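Local coordinates for cobalamin biosynthesis protein CobN (Mycobacterium tuberculosis, PDB 7C6O) that is the large, catalytic subunit of cobaltochelatase, which inserts cobalt into the corrin ring during cobalamin biosynthesis, at residues P282-R293 with G319-E330; R345-H356 with D578-L586. All coordinates share one frame; numbering follows the deposited sequence.

Overall arrangement
From the N terminus, the chain lays down strand 283-289, passes through helices 293-298 and 305-313, and returns as strand 321-331 to close contact 1, a parallel pairing inside a seven-stranded mixed sheet. The edge strand 337-341 follows, and then helix 343-361, which supplies the first half of contact 2. Its partner, 578-586, arrives only after some 220 further residues and leads into strand 586-591 of another sheet. The two closures therefore lie in series, with centres about 13 Å apart. They touch where V324 and F326 pack on R345, C346 and V349, so the helix ties the seven-stranded sheet to the region around 578-586.

Contact 1 (P282-R293 with G319-E330); sequences PILQGLCLTSPR and GRIITVPFSFKE
L289 packs alongside the ring of F328 and against P325 at the apolar centre of this parallel strand pair, with L289 CD1 3.5 Å from F328 CE1 and L289 CG 3.7 Å from P325 CB. L287 adds its CB to the same face. On the other face L284 and I321 run alongside each other, and L284 CD2 meets the methyl CG2 of T323. Farther along that face C288 SG approaches the F326 ring obliquely, 4.1 Å from its centroid, in a sulfur-aromatic contact.

Backbone hydrogen bonds run from the I321 N–I283 O pair to the L289 N–S327 O pair, with a weak one from K329 N to L289 O beyond, but the register slips by one residue on each side of the L287-P325 pair, giving two beta bulges. At the first, Q285 O takes both T323 N and T323 OG1; the hydroxyl, 2.7 Å away, comes from above the carbonyl plane. R320 extends fully so that NH1 donates a hydrogen bond to Q285 OE1 (2.7 Å), in the amide plane and on a lone pair. V251 O receives both R320 NH1 and Q285 NE2.

At the far end R293 CG lies over the F328 face, 3.8 Å from the centroid, while R293 N donates nearly straight (171°) to the syn lone pair of E330 OE2. Its guanidinium salt-bridges D342. Helix 305-313, which with helix 293-298 makes the connection of a beta-alpha-beta crossover, covers the face of L287, L289 and I322; helix 343-361 packs on I321 and F326, and strand 337-341 borders K329 and E330.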
loop_
_atom_site.group_PDB
_atom_site.type_symbol
_atom_site.label_atom_id
_atom_site.label_comp_id
_atom_site.label_asym_id
_atom_site.label_seq_id
_atom_site.Cartn_x
_atom_site.Cartn_y
_atom_site.Cartn_z
ATOM N N PRO A 282 5.361 -14.849 16.359
ATOM C CA PRO A 282 4.659 -14.432 15.139
ATOM C C PRO A 282 3.171 -14.712 15.249
ATOM O O PRO A 282 2.750 -15.771 15.724
ATOM C CB PRO A 282 5.311 -15.284 14.042
ATOM C CG PRO A 282 6.620 -15.710 14.612
ATOM C CD PRO A 282 6.376 -15.877 16.080
ATOM N N ILE A 283 2.373 -13.743 14.816
ATOM C CA ILE A 283 0.918 -13.831 14.845
ATOM C C ILE A 283 0.438 -13.689 13.409
ATOM O O ILE A 283 0.573 -12.617 12.806
ATOM C CB ILE A 283 0.298 -12.760 15.754
ATOM C CG1 ILE A 283 0.848 -12.891 17.178
ATOM C CG2 ILE A 283 -1.224 -12.855 15.738
ATOM C CD1 ILE A 283 0.319 -11.849 18.150
ATOM N N LEU A 284 -0.115 -14.764 12.854
ATOM C CA LEU A 284 -0.462 -14.829 11.442
ATOM C C LEU A 284 -1.974 -14.874 11.289
ATOM O O LEU A 284 -2.645 -15.666 11.957
ATOM C CB LEU A 284 0.170 -16.056 10.779
ATOM C CG LEU A 284 1.694 -16.188 10.863
ATOM C CD1 LEU A 284 2.129 -16.893 12.149
ATOM C CD2 LEU A 284 2.243 -16.911 9.646
ATOM N N GLN A 285 -2.505 -14.029 10.408
ATOM C CA GLN A 285 -3.935 -14.038 10.121
ATOM C C GLN A 285 -4.224 -15.112 9.079
ATOM O O GLN A 285 -3.840 -14.980 7.912
ATOM C CB GLN A 285 -4.404 -12.671 9.632
ATOM C CG GLN A 285 -5.921 -12.537 9.576
ATOM C CD GLN A 285 -6.518 -12.162 10.921
ATOM O OE1 GLN A 285 -5.909 -11.426 11.692
ATOM N NE2 GLN A 285 -7.714 -12.667 11.208
ATOM N N GLY A 286 -4.888 -16.185 9.503
ATOM C CA GLY A 286 -5.403 -17.162 8.568
ATOM C C GLY A 286 -6.784 -16.742 8.118
ATOM O O GLY A 286 -7.702 -16.649 8.937
ATOM N N LEU A 287 -6.947 -16.471 6.828
ATOM C CA LEU A 287 -8.175 -15.857 6.347
ATOM C C LEU A 287 -9.296 -16.889 6.268
ATOM O O LEU A 287 -9.097 -18.007 5.782
ATOM C CB LEU A 287 -7.944 -15.203 4.986
ATOM C CG LEU A 287 -6.792 -14.193 4.924
ATOM C CD1 LEU A 287 -6.624 -13.658 3.513
ATOM C CD2 LEU A 287 -7.007 -13.048 5.911
ATOM N N CYS A 288 -10.468 -16.512 6.768
ATOM C CA CYS A 288 -11.679 -17.327 6.707
ATOM C C CYS A 288 -12.733 -16.468 6.018
ATOM O O CYS A 288 -13.386 -15.645 6.664
ATOM C CB CYS A 288 -12.129 -17.758 8.097
ATOM S SG CYS A 288 -10.915 -18.742 8.989
ATOM N N LEU A 289 -12.890 -16.653 4.712
ATOM C CA LEU A 289 -13.707 -15.736 3.934
ATOM C C LEU A 289 -15.182 -15.899 4.272
ATOM O O LEU A 289 -15.677 -17.014 4.462
ATOM C CB LEU A 289 -13.483 -15.957 2.440
ATOM C CG LEU A 289 -12.031 -15.836 1.974
ATOM C CD1 LEU A 289 -11.965 -15.699 0.463
ATOM C CD2 LEU A 289 -11.341 -14.664 2.656
ATOM N N THR A 290 -15.883 -14.769 4.359
ATOM C CA THR A 290 -17.333 -14.763 4.504
ATOM C C THR A 290 -18.047 -14.871 3.164
ATOM O O THR A 290 -19.216 -14.483 3.052
ATOM C CB THR A 290 -17.787 -13.501 5.242
ATOM O OG1 THR A 290 -17.431 -12.344 4.479
ATOM C CG2 THR A 290 -17.123 -13.420 6.604
ATOM N N SER A 291 -17.356 -15.383 2.151
ATOM C CA SER A 291 -17.867 -15.610 0.812
ATOM C C SER A 291 -17.536 -17.035 0.393
ATOM O O SER A 291 -16.581 -17.627 0.908
ATOM C CB SER A 291 -17.261 -14.608 -0.183
ATOM O OG SER A 291 -15.860 -14.507 -0.006
ATOM N N PRO A 292 -18.311 -17.615 -0.521
ATOM C CA PRO A 292 -18.115 -19.031 -0.861
ATOM C C PRO A 292 -16.855 -19.259 -1.682
ATOM O O PRO A 292 -16.359 -18.373 -2.381
ATOM C CB PRO A 292 -19.370 -19.377 -1.668
ATOM C CG PRO A 292 -19.793 -18.077 -2.262
ATOM C CD PRO A 292 -19.461 -17.032 -1.235
ATOM N N ARG A 293 -16.346 -20.491 -1.600
ATOM C CA ARG A 293 -15.081 -20.809 -2.255
ATOM C C ARG A 293 -15.181 -20.717 -3.773
ATOM O O ARG A 293 -14.212 -20.316 -4.429
ATOM C CB ARG A 293 -14.602 -22.200 -1.842
ATOM C CG ARG A 293 -13.202 -22.536 -2.346
ATOM C CD ARG A 293 -12.796 -23.949 -1.967
ATOM N NE ARG A 293 -11.423 -24.252 -2.365
ATOM C CZ ARG A 293 -11.075 -24.703 -3.566
ATOM N NH1 ARG A 293 -11.998 -24.901 -4.498
ATOM N NH2 ARG A 293 -9.802 -24.954 -3.839
ATOM N N GLY A 319 -0.023 -5.635 13.781
ATOM C CA GLY A 319 1.236 -6.259 13.420
ATOM C C GLY A 319 1.126 -7.712 13.017
ATOM O O GLY A 319 2.126 -8.436 13.056
ATOM N N ARG A 320 -0.060 -8.165 12.632
ATOM C CA ARG A 320 -0.244 -9.545 12.213
ATOM C C ARG A 320 0.303 -9.762 10.806
ATOM O O ARG A 320 0.300 -8.856 9.967
ATOM C CB ARG A 320 -1.724 -9.924 12.258
ATOM C CG ARG A 320 -2.315 -9.931 13.656
ATOM C CD ARG A 320 -3.808 -10.215 13.617
ATOM N NE ARG A 320 -4.409 -10.148 14.946
ATOM C CZ ARG A 320 -5.705 -10.313 15.193
ATOM N NH1 ARG A 320 -6.549 -10.559 14.200
ATOM N NH2 ARG A 320 -6.159 -10.231 16.437
ATOM N N ILE A 321 0.780 -10.979 10.559
ATOM C CA ILE A 321 1.217 -11.391 9.230
ATOM C C ILE A 321 0.006 -11.867 8.440
ATOM O O ILE A 321 -0.739 -12.744 8.893
ATOM C CB ILE A 321 2.280 -12.497 9.331
ATOM C CG1 ILE A 321 3.459 -12.035 10.191
ATOM C CG2 ILE A 321 2.746 -12.926 7.952
ATOM C CD1 ILE A 321 4.468 -13.130 10.471
ATOM N N ILE A 322 -0.195 -11.295 7.258
ATOM C CA ILE A 322 -1.333 -11.641 6.409
ATOM C C ILE A 322 -0.955 -12.850 5.560
ATOM O O ILE A 322 0.024 -12.806 4.808
ATOM C CB ILE A 322 -1.743 -10.451 5.526
ATOM C CG1 ILE A 322 -2.003 -9.206 6.381
ATOM C CG2 ILE A 322 -2.955 -10.804 4.676
ATOM C CD1 ILE A 322 -3.090 -9.387 7.413
ATOM N N THR A 323 -1.722 -13.926 5.663
ATOM C CA THR A 323 -1.462 -15.144 4.897
ATOM C C THR A 323 -2.562 -15.324 3.847
ATOM O O THR A 323 -2.778 -14.401 3.052
ATOM C CB THR A 323 -1.294 -16.337 5.834
ATOM O OG1 THR A 323 -2.570 -16.741 6.356
ATOM C CG2 THR A 323 -0.352 -15.992 6.986
ATOM N N VAL A 324 -3.217 -16.478 3.779
ATOM C CA VAL A 324 -4.105 -16.819 2.668
ATOM C C VAL A 324 -5.413 -17.374 3.228
ATOM O O VAL A 324 -5.486 -17.670 4.430
ATOM C CB VAL A 324 -3.427 -17.821 1.716
ATOM C CG1 VAL A 324 -2.103 -17.266 1.197
ATOM C CG2 VAL A 324 -3.218 -19.167 2.400
ATOM N N PRO A 325 -6.465 -17.537 2.418
ATOM C CA PRO A 325 -7.716 -18.105 2.946
ATOM C C PRO A 325 -7.651 -19.624 3.003
ATOM O O PRO A 325 -7.377 -20.281 1.997
ATOM C CB PRO A 325 -8.779 -17.638 1.942
ATOM C CG PRO A 325 -8.078 -16.681 1.006
ATOM C CD PRO A 325 -6.639 -17.068 1.035
ATOM N N PHE A 326 -7.904 -20.188 4.187
ATOM C CA PHE A 326 -7.942 -21.636 4.334
ATOM C C PHE A 326 -9.344 -22.186 4.568
ATOM O O PHE A 326 -9.508 -23.409 4.610
ATOM C CB PHE A 326 -7.021 -22.091 5.477
ATOM C CG PHE A 326 -7.555 -21.799 6.852
ATOM C CD1 PHE A 326 -7.369 -20.556 7.433
ATOM C CD2 PHE A 326 -8.224 -22.778 7.573
ATOM C CE1 PHE A 326 -7.850 -20.288 8.700
ATOM C CE2 PHE A 326 -8.708 -22.515 8.842
ATOM C CZ PHE A 326 -8.522 -21.270 9.407
ATOM N N SER A 327 -10.351 -21.328 4.725
ATOM C CA SER A 327 -11.728 -21.788 4.848
ATOM C C SER A 327 -12.649 -20.742 4.241
ATOM O O SER A 327 -12.282 -19.573 4.093
ATOM C CB SER A 327 -12.116 -22.072 6.306
ATOM O OG SER A 327 -12.257 -20.876 7.045
ATOM N N PHE A 328 -13.854 -21.180 3.879
ATOM C CA PHE A 328 -14.786 -20.359 3.121
ATOM C C PHE A 328 -16.200 -20.585 3.628
ATOM O O PHE A 328 -16.583 -21.714 3.952
ATOM C CB PHE A 328 -14.700 -20.670 1.619
ATOM C CG PHE A 328 -13.318 -20.497 1.049
ATOM C CD1 PHE A 328 -12.942 -19.302 0.456
ATOM C CD2 PHE A 328 -12.388 -21.521 1.128
ATOM C CE1 PHE A 328 -11.666 -19.137 -0.056
ATOM C CE2 PHE A 328 -11.110 -21.360 0.623
ATOM C CZ PHE A 328 -10.750 -20.169 0.029
ATOM N N LYS A 329 -16.968 -19.502 3.687
ATOM C CA LYS A 329 -18.320 -19.528 4.229
ATOM C C LYS A 329 -19.265 -20.176 3.227
ATOM O O LYS A 329 -19.361 -19.732 2.077
ATOM C CB LYS A 329 -18.759 -18.104 4.569
ATOM C CG LYS A 329 -20.223 -17.925 4.924
ATOM C CD LYS A 329 -20.444 -16.537 5.522
ATOM C CE LYS A 329 -21.915 -16.217 5.711
ATOM N NZ LYS A 329 -22.624 -16.037 4.413
ATOM N N GLU A 330 -19.956 -21.227 3.655
ATOM C CA GLU A 330 -20.938 -21.914 2.830
ATOM C C GLU A 330 -22.272 -21.948 3.565
ATOM O O GLU A 330 -22.312 -22.076 4.793
ATOM C CB GLU A 330 -20.473 -23.332 2.485
ATOM C CG GLU A 330 -19.066 -23.397 1.885
ATOM C CD GLU A 330 -18.963 -22.737 0.515
ATOM O OE1 GLU A 330 -20.000 -22.596 -0.166
ATOM O OE2 GLU A 330 -17.836 -22.364 0.116
HETATM O O HOH W 1 3.342 -11.095 13.886
HETATM O O HOH W 2 -21.308 -12.875 3.802
#

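Contact 2 (R345-H356 with D578-L586)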
loop_
_atom_site.group_PDB
_atom_site.type_symbol
_atom_site.label_atom_id
_atom_site.label_comp_id
_atom_site.label_asym_id
_atom_site.label_seq_id
_atom_site.Cartn_x
_atom_site.Cartn_y
_atom_site.Cartn_z
ATOM N N ARG A 345 -4.826 -25.038 0.973
ATOM C CA ARG A 345 -4.557 -23.748 1.599
ATOM C C ARG A 345 -4.264 -23.894 3.087
ATOM O O ARG A 345 -3.510 -23.091 3.648
ATOM C CB ARG A 345 -5.731 -22.795 1.374
ATOM C CG ARG A 345 -5.908 -22.324 -0.070
ATOM C CD ARG A 345 -4.810 -21.345 -0.497
ATOM N NE ARG A 345 -3.609 -22.025 -0.982
ATOM C CZ ARG A 345 -2.479 -21.406 -1.309
ATOM N NH1 ARG A 345 -2.384 -20.086 -1.198
ATOM N NH2 ARG A 345 -1.437 -22.105 -1.742
ATOM N N CYS A 346 -4.851 -24.901 3.740
ATOM C CA CYS A 346 -4.475 -25.201 5.118
ATOM C C CYS A 346 -2.988 -25.505 5.220
ATOM O O CYS A 346 -2.324 -25.094 6.179
ATOM C CB CYS A 346 -5.292 -26.379 5.650
ATOM S SG CYS A 346 -6.989 -25.978 6.113
ATOM N N ALA A 347 -2.446 -26.218 4.230
ATOM C CA ALA A 347 -1.023 -26.540 4.234
ATOM C C ALA A 347 -0.169 -25.286 4.097
ATOM O O ALA A 347 0.896 -25.184 4.718
ATOM C CB ALA A 347 -0.710 -27.532 3.113
ATOM N N ARG A 348 -0.617 -24.321 3.292
ATOM C CA ARG A 348 0.134 -23.077 3.146
ATOM C C ARG A 348 0.130 -22.281 4.445
ATOM O O ARG A 348 1.172 -21.772 4.874
ATOM C CB ARG A 348 -0.440 -22.244 2.000
ATOM C CG ARG A 348 0.170 -20.852 1.878
ATOM C CD ARG A 348 1.604 -20.890 1.352
ATOM N NE ARG A 348 1.667 -21.298 -0.050
ATOM C CZ ARG A 348 2.216 -22.430 -0.483
ATOM N NH1 ARG A 348 2.770 -23.276 0.375
ATOM N NH2 ARG A 348 2.220 -22.713 -1.779
ATOM N N VAL A 349 -1.034 -22.160 5.089
ATOM C CA VAL A 349 -1.103 -21.451 6.366
ATOM C C VAL A 349 -0.285 -22.182 7.421
ATOM O O VAL A 349 0.503 -21.573 8.155
ATOM C CB VAL A 349 -2.566 -21.278 6.813
ATOM C CG1 VAL A 349 -2.618 -20.624 8.188
ATOM C CG2 VAL A 349 -3.342 -20.452 5.800
ATOM N N ALA A 350 -0.460 -23.504 7.511
ATOM C CA ALA A 350 0.302 -24.290 8.477
ATOM C C ALA A 350 1.796 -24.216 8.192
ATOM O O ALA A 350 2.605 -24.069 9.117
ATOM C CB ALA A 350 -0.171 -25.744 8.464
ATOM N N GLY A 351 2.181 -24.317 6.918
ATOM C CA GLY A 351 3.591 -24.238 6.574
ATOM C C GLY A 351 4.196 -22.896 6.934
ATOM O O GLY A 351 5.277 -22.827 7.523
ATOM N N LEU A 352 3.498 -21.810 6.594
ATOM C CA LEU A 352 3.974 -20.479 6.959
ATOM C C LEU A 352 4.140 -20.343 8.468
ATOM O O LEU A 352 5.137 -19.787 8.941
ATOM C CB LEU A 352 3.015 -19.413 6.434
ATOM C CG LEU A 352 3.048 -19.142 4.929
ATOM C CD1 LEU A 352 1.848 -18.300 4.517
ATOM C CD2 LEU A 352 4.344 -18.443 4.554
ATOM N N ALA A 353 3.172 -20.844 9.239
ATOM C CA ALA A 353 3.256 -20.726 10.691
ATOM C C ALA A 353 4.446 -21.504 11.241
ATOM O O ALA A 353 5.179 -21.002 12.102
ATOM C CB ALA A 353 1.956 -21.209 11.334
ATOM N N VAL A 354 4.656 -22.728 10.750
ATOM C CA VAL A 354 5.750 -23.556 11.252
ATOM C C VAL A 354 7.099 -22.957 10.874
ATOM O O VAL A 354 8.021 -22.907 11.695
ATOM C CB VAL A 354 5.602 -25.002 10.739
ATOM C CG1 VAL A 354 6.867 -25.809 11.018
ATOM C CG2 VAL A 354 4.398 -25.670 11.388
ATOM N N ARG A 355 7.236 -22.488 9.628
ATOM C CA ARG A 355 8.504 -21.908 9.188
ATOM C C ARG A 355 8.863 -20.672 10.005
ATOM O O ARG A 355 10.036 -20.456 10.331
ATOM C CB ARG A 355 8.440 -21.557 7.700
ATOM C CG ARG A 355 8.213 -22.734 6.760
ATOM C CD ARG A 355 9.502 -23.377 6.289
ATOM N NE ARG A 355 9.262 -24.275 5.161
ATOM C CZ ARG A 355 9.648 -24.033 3.911
ATOM N NH1 ARG A 355 10.313 -22.923 3.622
ATOM N NH2 ARG A 355 9.380 -24.909 2.952
ATOM N N HIS A 356 7.871 -19.842 10.337
ATOM C CA HIS A 356 8.151 -18.669 11.161
ATOM C C HIS A 356 8.506 -19.072 12.586
ATOM O O HIS A 356 9.412 -18.490 13.194
ATOM C CB HIS A 356 6.957 -17.712 11.154
ATOM C CG HIS A 356 6.863 -16.869 9.920
ATOM N ND1 HIS A 356 6.281 -17.317 8.754
ATOM C CD2 HIS A 356 7.280 -15.605 9.670
ATOM C CE1 HIS A 356 6.340 -16.364 7.840
ATOM N NE2 HIS A 356 6.942 -15.315 8.370
ATOM N N ASP A 578 2.346 -16.932 -4.993
ATOM C CA ASP A 578 2.271 -18.076 -4.090
ATOM C C ASP A 578 3.138 -19.228 -4.583
ATOM O O ASP A 578 3.835 -19.876 -3.792
ATOM C CB ASP A 578 0.818 -18.520 -3.933
ATOM C CG ASP A 578 0.659 -19.664 -2.948
ATOM O OD1 ASP A 578 0.455 -19.391 -1.745
ATOM O OD2 ASP A 578 0.737 -20.833 -3.377
ATOM N N ALA A 579 3.105 -19.499 -5.891
ATOM C CA ALA A 579 3.932 -20.563 -6.446
ATOM C C ALA A 579 5.416 -20.260 -6.275
ATOM O O ALA A 579 6.217 -21.161 -5.999
ATOM C CB ALA A 579 3.597 -20.770 -7.923
ATOM N N ALA A 580 5.801 -18.992 -6.427
ATOM C CA ALA A 580 7.210 -18.633 -6.321
ATOM C C ALA A 580 7.687 -18.669 -4.872
ATOM O O ALA A 580 8.707 -19.295 -4.560
ATOM C CB ALA A 580 7.446 -17.249 -6.930
ATOM N N LEU A 581 6.955 -18.015 -3.967
ATOM C CA LEU A 581 7.449 -17.806 -2.609
ATOM C C LEU A 581 7.148 -18.974 -1.675
ATOM O O LEU A 581 7.967 -19.289 -0.803
ATOM C CB LEU A 581 6.861 -16.516 -2.030
ATOM C CG LEU A 581 7.461 -16.025 -0.712
ATOM C CD1 LEU A 581 8.972 -15.861 -0.840
ATOM C CD2 LEU A 581 6.818 -14.709 -0.295
ATOM N N GLY A 582 5.993 -19.617 -1.831
ATOM C CA GLY A 582 5.665 -20.762 -0.991
ATOM C C GLY A 582 5.574 -20.392 0.478
ATOM O O GLY A 582 5.003 -19.362 0.852
ATOM N N ASP A 583 6.152 -21.244 1.325
ATOM C CA ASP A 583 6.153 -21.052 2.770
ATOM C C ASP A 583 7.315 -20.196 3.266
ATOM O O ASP A 583 7.465 -20.033 4.483
ATOM C CB ASP A 583 6.199 -22.408 3.489
ATOM C CG ASP A 583 4.962 -23.252 3.243
ATOM O OD1 ASP A 583 3.894 -22.682 2.941
ATOM O OD2 ASP A 583 5.061 -24.491 3.365
ATOM N N LEU A 584 8.130 -19.647 2.374
ATOM C CA LEU A 584 9.344 -18.942 2.791
ATOM C C LEU A 584 9.016 -17.670 3.561
ATOM O O LEU A 584 8.300 -16.805 3.036
ATOM C CB LEU A 584 10.198 -18.597 1.575
ATOM C CG LEU A 584 10.985 -19.724 0.913
ATOM C CD1 LEU A 584 11.526 -19.253 -0.425
ATOM C CD2 LEU A 584 12.117 -20.181 1.820
ATOM N N PRO A 585 9.508 -17.508 4.790
ATOM C CA PRO A 585 9.357 -16.220 5.476
ATOM C C PRO A 585 10.051 -15.116 4.692
ATOM O O PRO A 585 11.144 -15.304 4.155
ATOM C CB PRO A 585 10.027 -16.457 6.835
ATOM C CG PRO A 585 9.988 -17.951 7.023
ATOM C CD PRO A 585 10.152 -18.521 5.645
ATOM N N LEU A 586 9.395 -13.960 4.617
ATOM C CA LEU A 586 9.898 -12.817 3.863
ATOM C C LEU A 586 10.010 -11.614 4.788
ATOM O O LEU A 586 9.007 -11.162 5.354
ATOM C CB LEU A 586 8.990 -12.503 2.670
ATOM C CG LEU A 586 9.318 -11.259 1.837
ATOM C CD1 LEU A 586 10.714 -11.350 1.238
ATOM C CD2 LEU A 586 8.272 -11.047 0.741
HETATM O O HOH W 3 3.107 -26.148 3.169
HETATM O O HOH W 4 6.979 -25.992 4.422
HETATM O O HOH W 5 6.985 -13.626 6.280
HETATM O O HOH W 6 9.277 -13.088 7.990
#
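R345 meets D578 end-on, NH1 to OD1 and NH2 to OD2, each 3.0 Å long, with both nitrogens arriving from above the carboxylate plane. Two kinks in the R345 chain carry the guanidinium there, and NH1 also bonds to M571 O. A water joins A347 O to D583 OD2. R348, one turn on from R345, holds the D578 carboxylate side-on from its opposite face: NE lies 2.8 Å from D578 OD1 and NH2 lies 2.9 Å from D578 OD2. Each oxygen of D578 thus takes two N-H groups, four in all around a buried carboxylate, which would probably favour its ionised form. R348 leaves its helix with CG trans to the backbone N (chi1 173°), and two bends beyond also turn NH1 to D583 OD1, completing a salt-bridge network, while G582 CA sits over the centre of its guanidinium.

G351 lets D583 come close, its CA 3.5 Å from D583 OD2. L352 lays CD2 against the D583 backbone. R355 passes over D583 at about a right angle, D583 CB centred on one guanidinium face; a second water joins R355 NE to D583 OD2, and R355 NH1 pairs with D540.

H356 closes the row: P585 CB lies over its ring face, 3.9 Å from the centroid. Its ring is fixed by ND1 donating to L352 O (2.7 Å), and a water links NE2 to L586 N. D583 lies in the type II' turn from L581 to L584 that ends helix 576-581; beyond it the chain enters strand 586-591, beside strand 551-555. Helix 343-361 also packs on V324 and F326 of strand 321-331, and through C346 and A350 on helix 206-217.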